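Local coordinates for protein NAD-dependent aldehyde dehydrogenase (Burkholderia multivorans, PDB 5UJU) that probably oxidises aldehydes to carboxylic acids using NAD+ as hydride acceptor, as aldehyde dehydrogenases generally do, at residues 341-346 and 382-387; 408-413 and 438-443. All blocks are in the same frame, centred on the assembly; numbering follows the deposited sequence.

Contact 1 (341-346 and 382-387); sequences FSLALY and GAVQKL
Leu387 sets one methyl, CD1, over the centre of the Phe341 ring. This CD1 stands 3.9 Å from the centroid of the Phe341 ring and only 8° off the ring normal, a CH-pi contact made over the middle of the face. The second methyl sits farther out along the same ring, with Leu387 CD2 3.8 Å from Phe341 CZ, so the branched end of the leucine spans the aromatic surface from its centre to its far end. CD1 of Leu387 also comes down on the backbone, 3.9 Å from Phe341 N. The CB of Phe341 itself points away from helix 373-388, and an unusual first torsion (chi1 -95°) swings the ring back to present its face to Leu387. About one helical turn earlier on helix 373-388, Val384 makes the second point of contact: its CG2 lies 3.9 Å from CD1 of Leu343. This methyl is the branch of Val384 that is anti to the carbonyl carbon, while CG1, anti to the backbone N, turns to Pro439. In both pairs the side chains cross at about a right angle.

Around this first shell, Leu397 of helix 391-398 touches both Phe341 and Leu387, and Phe521 meets the Phe341 ring with the planes inclined by about 40°. The backbone bond from Leu345 N to Phe341 O (3.0 Å) spans the last turn of helix 332-344, and the Leu343 side chain lies about 6 Å from the bound sodium ion. Beyond this helix the chain enters the loop that in this family carries the nucleophilic cysteine. The side-chain approaches between the two segments are all apolar, so this part of the helix pairing rests on dispersion and shape, with the single CH-pi contact supplying its directional element.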
loop_
_atom_site.group_PDB
_atom_site.type_symbol
_atom_site.label_atom_id
_atom_site.label_comp_id
_atom_site.label_asym_id
_atom_site.label_seq_id
_atom_site.Cartn_x
_atom_site.Cartn_y
_atom_site.Cartn_z
ATOM N N PHE A 341 0.269 -12.718 -34.937
ATOM C CA PHE A 341 1.487 -12.848 -34.140
ATOM C C PHE A 341 1.158 -12.874 -32.659
ATOM O O PHE A 341 1.770 -13.625 -31.888
ATOM C CB PHE A 341 2.442 -11.688 -34.422
ATOM C CG PHE A 341 3.480 -11.982 -35.452
ATOM C CD1 PHE A 341 4.468 -12.925 -35.207
ATOM C CD2 PHE A 341 3.487 -11.294 -36.664
ATOM C CE1 PHE A 341 5.432 -13.201 -36.163
ATOM C CE2 PHE A 341 4.451 -11.559 -37.628
ATOM C CZ PHE A 341 5.425 -12.516 -37.379
ATOM N N SER A 342 0.202 -12.039 -32.238
ATOM C CA SER A 342 -0.153 -11.951 -30.825
ATOM C C SER A 342 -0.764 -13.244 -30.325
ATOM O O SER A 342 -0.592 -13.601 -29.150
ATOM C CB SER A 342 -1.117 -10.789 -30.597
ATOM O OG SER A 342 -0.561 -9.603 -31.123
ATOM N N LEU A 343 -1.489 -13.945 -31.194
ATOM C CA LEU A 343 -2.078 -15.227 -30.835
ATOM C C LEU A 343 -1.049 -16.353 -30.849
ATOM O O LEU A 343 -1.190 -17.318 -30.092
ATOM C CB LEU A 343 -3.229 -15.560 -31.790
ATOM C CG LEU A 343 -4.479 -14.691 -31.709
ATOM C CD1 LEU A 343 -5.409 -15.001 -32.898
ATOM C CD2 LEU A 343 -5.194 -14.897 -30.378
ATOM N N ALA A 344 -0.028 -16.250 -31.697
ATOM C CA ALA A 344 0.931 -17.325 -31.926
ATOM C C ALA A 344 2.114 -17.317 -30.958
ATOM O O ALA A 344 2.658 -18.384 -30.647
ATOM C CB ALA A 344 1.452 -17.239 -33.363
ATOM N N LEU A 345 2.516 -16.139 -30.483
ATOM C CA LEU A 345 3.663 -15.969 -29.600
ATOM C C LEU A 345 3.575 -16.891 -28.391
ATOM O O LEU A 345 2.667 -16.762 -27.565
ATOM C CB LEU A 345 3.716 -14.514 -29.139
ATOM C CG LEU A 345 4.685 -13.535 -29.782
ATOM C CD1 LEU A 345 4.537 -12.214 -29.058
ATOM C CD2 LEU A 345 6.113 -14.041 -29.683
ATOM N N TYR A 346 4.510 -17.829 -28.291
ATOM C CA TYR A 346 4.551 -18.752 -27.156
ATOM C C TYR A 346 3.213 -19.487 -26.997
ATOM O O TYR A 346 2.798 -19.834 -25.889
ATOM C CB TYR A 346 4.963 -17.996 -25.877
ATOM C CG TYR A 346 5.214 -18.840 -24.626
ATOM C CD1 TYR A 346 5.664 -20.156 -24.707
ATOM C CD2 TYR A 346 4.984 -18.303 -23.365
ATOM C CE1 TYR A 346 5.880 -20.914 -23.544
ATOM C CE2 TYR A 346 5.187 -19.036 -22.225
ATOM C CZ TYR A 346 5.632 -20.335 -22.314
ATOM O OH TYR A 346 5.823 -21.031 -21.149
ATOM N N GLY A 382 -6.454 -17.129 -41.346
ATOM C CA GLY A 382 -5.479 -17.440 -42.376
ATOM C C GLY A 382 -4.089 -16.931 -42.047
ATOM O O GLY A 382 -3.092 -17.588 -42.351
ATOM N N ALA A 383 -3.996 -15.739 -41.455
ATOM C CA ALA A 383 -2.688 -15.244 -41.050
ATOM C C ALA A 383 -2.095 -16.119 -39.950
ATOM O O ALA A 383 -0.879 -16.339 -39.917
ATOM C CB ALA A 383 -2.785 -13.786 -40.597
ATOM N N VAL A 384 -2.939 -16.639 -39.051
ATOM C CA VAL A 384 -2.442 -17.529 -38.005
ATOM C C VAL A 384 -1.927 -18.825 -38.613
ATOM O O VAL A 384 -0.842 -19.304 -38.265
ATOM C CB VAL A 384 -3.524 -17.806 -36.946
ATOM C CG1 VAL A 384 -3.033 -18.897 -35.984
ATOM C CG2 VAL A 384 -3.846 -16.543 -36.159
ATOM N N GLN A 385 -2.699 -19.403 -39.541
ATOM C CA GLN A 385 -2.294 -20.645 -40.181
ATOM C C GLN A 385 -0.960 -20.483 -40.895
ATOM O O GLN A 385 -0.089 -21.355 -40.799
ATOM C CB GLN A 385 -3.382 -21.112 -41.169
ATOM C CG GLN A 385 -3.330 -22.602 -41.493
ATOM C CD GLN A 385 -2.187 -22.964 -42.416
ATOM O OE1 GLN A 385 -1.818 -22.183 -43.285
ATOM N NE2 GLN A 385 -1.588 -24.137 -42.198
ATOM N N LYS A 386 -0.775 -19.368 -41.618
ATOM C CA LYS A 386 0.481 -19.165 -42.339
ATOM C C LYS A 386 1.663 -19.078 -41.377
ATOM O O LYS A 386 2.751 -19.590 -41.671
ATOM C CB LYS A 386 0.406 -17.902 -43.199
ATOM N N LEU A 387 1.464 -18.445 -40.213
ATOM C CA LEU A 387 2.554 -18.215 -39.275
ATOM C C LEU A 387 2.894 -19.432 -38.425
ATOM O O LEU A 387 4.019 -19.506 -37.906
ATOM C CB LEU A 387 2.216 -17.039 -38.355
ATOM C CG LEU A 387 2.343 -15.632 -38.947
ATOM C CD1 LEU A 387 1.832 -14.603 -37.958
ATOM C CD2 LEU A 387 3.799 -15.329 -39.293
#

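Contact 2 (408-413 and 438-443)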
loop_
_atom_site.group_PDB
_atom_site.type_symbol
_atom_site.label_atom_id
_atom_site.label_comp_id
_atom_site.label_asym_id
_atom_site.label_seq_id
_atom_site.Cartn_x
_atom_site.Cartn_y
_atom_site.Cartn_z
ATOM N N ALA A 408 -5.266 -30.709 -23.039
ATOM C CA ALA A 408 -6.638 -31.117 -22.744
ATOM C C ALA A 408 -7.620 -29.973 -22.962
ATOM O O ALA A 408 -8.729 -30.182 -23.470
ATOM C CB ALA A 408 -6.739 -31.630 -21.307
ATOM N N ARG A 409 -7.223 -28.751 -22.598
ATOM C CA ARG A 409 -8.122 -27.615 -22.729
ATOM C C ARG A 409 -8.337 -27.231 -24.190
ATOM O O ARG A 409 -9.422 -26.760 -24.547
ATOM C CB ARG A 409 -7.583 -26.434 -21.929
ATOM C CG ARG A 409 -8.509 -25.225 -21.899
ATOM C CD ARG A 409 -7.950 -24.109 -21.017
ATOM N NE ARG A 409 -7.699 -24.541 -19.643
ATOM C CZ ARG A 409 -6.499 -24.847 -19.153
ATOM N NH1 ARG A 409 -5.413 -24.759 -19.920
ATOM N NH2 ARG A 409 -6.386 -25.234 -17.887
ATOM N N ILE A 410 -7.316 -27.402 -25.036
ATOM C CA ILE A 410 -7.486 -27.202 -26.474
ATOM C C ILE A 410 -8.596 -28.103 -26.991
ATOM O O ILE A 410 -9.460 -27.673 -27.763
ATOM C CB ILE A 410 -6.161 -27.455 -27.222
ATOM C CG1 ILE A 410 -5.125 -26.386 -26.876
ATOM C CG2 ILE A 410 -6.371 -27.464 -28.729
ATOM C CD1 ILE A 410 -3.716 -26.707 -27.373
ATOM N N ASP A 411 -8.582 -29.375 -26.589
ATOM C CA ASP A 411 -9.615 -30.282 -27.073
ATOM C C ASP A 411 -10.978 -29.940 -26.485
ATOM O O ASP A 411 -12.000 -30.072 -27.170
ATOM C CB ASP A 411 -9.257 -31.735 -26.778
ATOM C CG ASP A 411 -10.181 -32.711 -27.507
ATOM O OD1 ASP A 411 -10.156 -32.732 -28.759
ATOM O OD2 ASP A 411 -10.946 -33.439 -26.834
ATOM N N ALA A 412 -11.023 -29.490 -25.227
ATOM C CA ALA A 412 -12.294 -29.022 -24.678
ATOM C C ALA A 412 -12.829 -27.834 -25.474
ATOM O O ALA A 412 -14.028 -27.762 -25.771
ATOM C CB ALA A 412 -12.137 -28.655 -23.205
ATOM N N ALA A 413 -11.945 -26.902 -25.845
ATOM C CA ALA A 413 -12.380 -25.712 -26.571
ATOM C C ALA A 413 -12.913 -26.049 -27.963
ATOM O O ALA A 413 -13.764 -25.317 -28.484
ATOM C CB ALA A 413 -11.230 -24.706 -26.666
ATOM N N THR A 438 -0.418 -25.927 -32.526
ATOM C CA THR A 438 -0.740 -24.661 -33.186
ATOM C C THR A 438 -2.018 -24.066 -32.598
ATOM O O THR A 438 -2.782 -24.768 -31.934
ATOM C CB THR A 438 -0.893 -24.868 -34.699
ATOM O OG1 THR A 438 -1.967 -25.780 -34.979
ATOM C CG2 THR A 438 0.400 -25.417 -35.280
ATOM N N PRO A 439 -2.281 -22.773 -32.824
ATOM C CA PRO A 439 -3.444 -22.150 -32.182
ATOM C C PRO A 439 -4.779 -22.664 -32.707
ATOM O O PRO A 439 -4.942 -23.009 -33.885
ATOM C CB PRO A 439 -3.271 -20.661 -32.503
ATOM C CG PRO A 439 -1.802 -20.492 -32.763
ATOM C CD PRO A 439 -1.395 -21.761 -33.438
ATOM N N LEU A 440 -5.745 -22.701 -31.793
ATOM C CA LEU A 440 -7.139 -22.979 -32.099
ATOM C C LEU A 440 -7.898 -21.659 -32.146
ATOM O O LEU A 440 -7.855 -20.881 -31.185
ATOM C CB LEU A 440 -7.752 -23.899 -31.043
ATOM C CG LEU A 440 -9.264 -24.145 -31.141
ATOM C CD1 LEU A 440 -9.615 -24.973 -32.383
ATOM C CD2 LEU A 440 -9.733 -24.830 -29.891
ATOM N N VAL A 441 -8.588 -21.404 -33.258
ATOM C CA VAL A 441 -9.362 -20.181 -33.427
ATOM C C VAL A 441 -10.808 -20.563 -33.687
ATOM O O VAL A 441 -11.094 -21.340 -34.607
ATOM C CB VAL A 441 -8.823 -19.290 -34.559
ATOM C CG1 VAL A 441 -9.648 -18.008 -34.623
ATOM C CG2 VAL A 441 -7.342 -18.938 -34.323
ATOM N N LEU A 442 -11.708 -20.023 -32.877
ATOM C CA LEU A 442 -13.114 -20.379 -32.921
ATOM C C LEU A 442 -13.963 -19.157 -33.230
ATOM O O LEU A 442 -13.571 -18.014 -32.985
ATOM C CB LEU A 442 -13.569 -20.993 -31.594
ATOM C CG LEU A 442 -12.755 -22.213 -31.163
ATOM C CD1 LEU A 442 -12.667 -22.301 -29.655
ATOM C CD2 LEU A 442 -13.362 -23.471 -31.727
ATOM N N GLN A 443 -15.144 -19.411 -33.776
ATOM C CA GLN A 443 -16.122 -18.361 -33.990
ATOM C C GLN A 443 -17.221 -18.503 -32.946
ATOM O O GLN A 443 -17.751 -19.604 -32.749
ATOM C CB GLN A 443 -16.722 -18.434 -35.399
ATOM C CG GLN A 443 -17.801 -17.391 -35.644
ATOM C CD GLN A 443 -18.362 -17.419 -37.069
ATOM O OE1 GLN A 443 -17.686 -17.811 -38.019
ATOM N NE2 GLN A 443 -19.604 -17.002 -37.207
#
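Ala413 is tied into its helix by a 2.8 Å bond from its N to Arg409 O, and its CB projects toward strand 440-445. This is helix-on-sheet packing in the alpha/beta catalytic domain of the aldehyde dehydrogenase fold: helix 404-414 lies over strand 440-445, which pairs with the outermost strand 418-421 and with 460-466. The axes of helix 408-413 and strand 440-443 approach to 9.7 Å and run in similar directions, 24° apart. Leu440 and Leu442, alternate residues of the strand, both face the helix. With CG anti to the backbone N (chi1 173°), the Leu440 side chain extends far enough for CD2 to sit 3.6 Å from Ala413 CB; the same methyl also borders Ile410 O, while Ile410 CG2 stands more loosely at 4.4 Å from it. Ile460 and Trp456 also touch Ala413, and Val419 packs against both leucines, so the layer is buried. Leu442 turns both methyls to one side of the Ala413 carbonyl oxygen: Leu442 CD1 lies 3.4 Å from Ala413 O, and Leu442 CD2 is 3.8 Å from that same oxygen.

In the fold
Contact 1 comes first along the chain and is complete before contact 2 begins; their centres lie 14 Å apart. Contact 1 joins two helices packed beside the seven-stranded sheet of the catalytic domain, whereas contact 2 joins a helix to strand 440-445 of that sheet. The helix of 408-413 packs on the face bearing Leu440 and Leu442, while Pro439, just before the strand, and Gln443 within it touch helix 373-388. The direct joint is Pro439, whose CG lies 3.8 Å from Val384 CG1 and also borders Leu343 and Ala344 of helix 332-344. Together the two contacts bury this end of the sheet under helices on both faces, near the sodium site at Gly348 and Gly458.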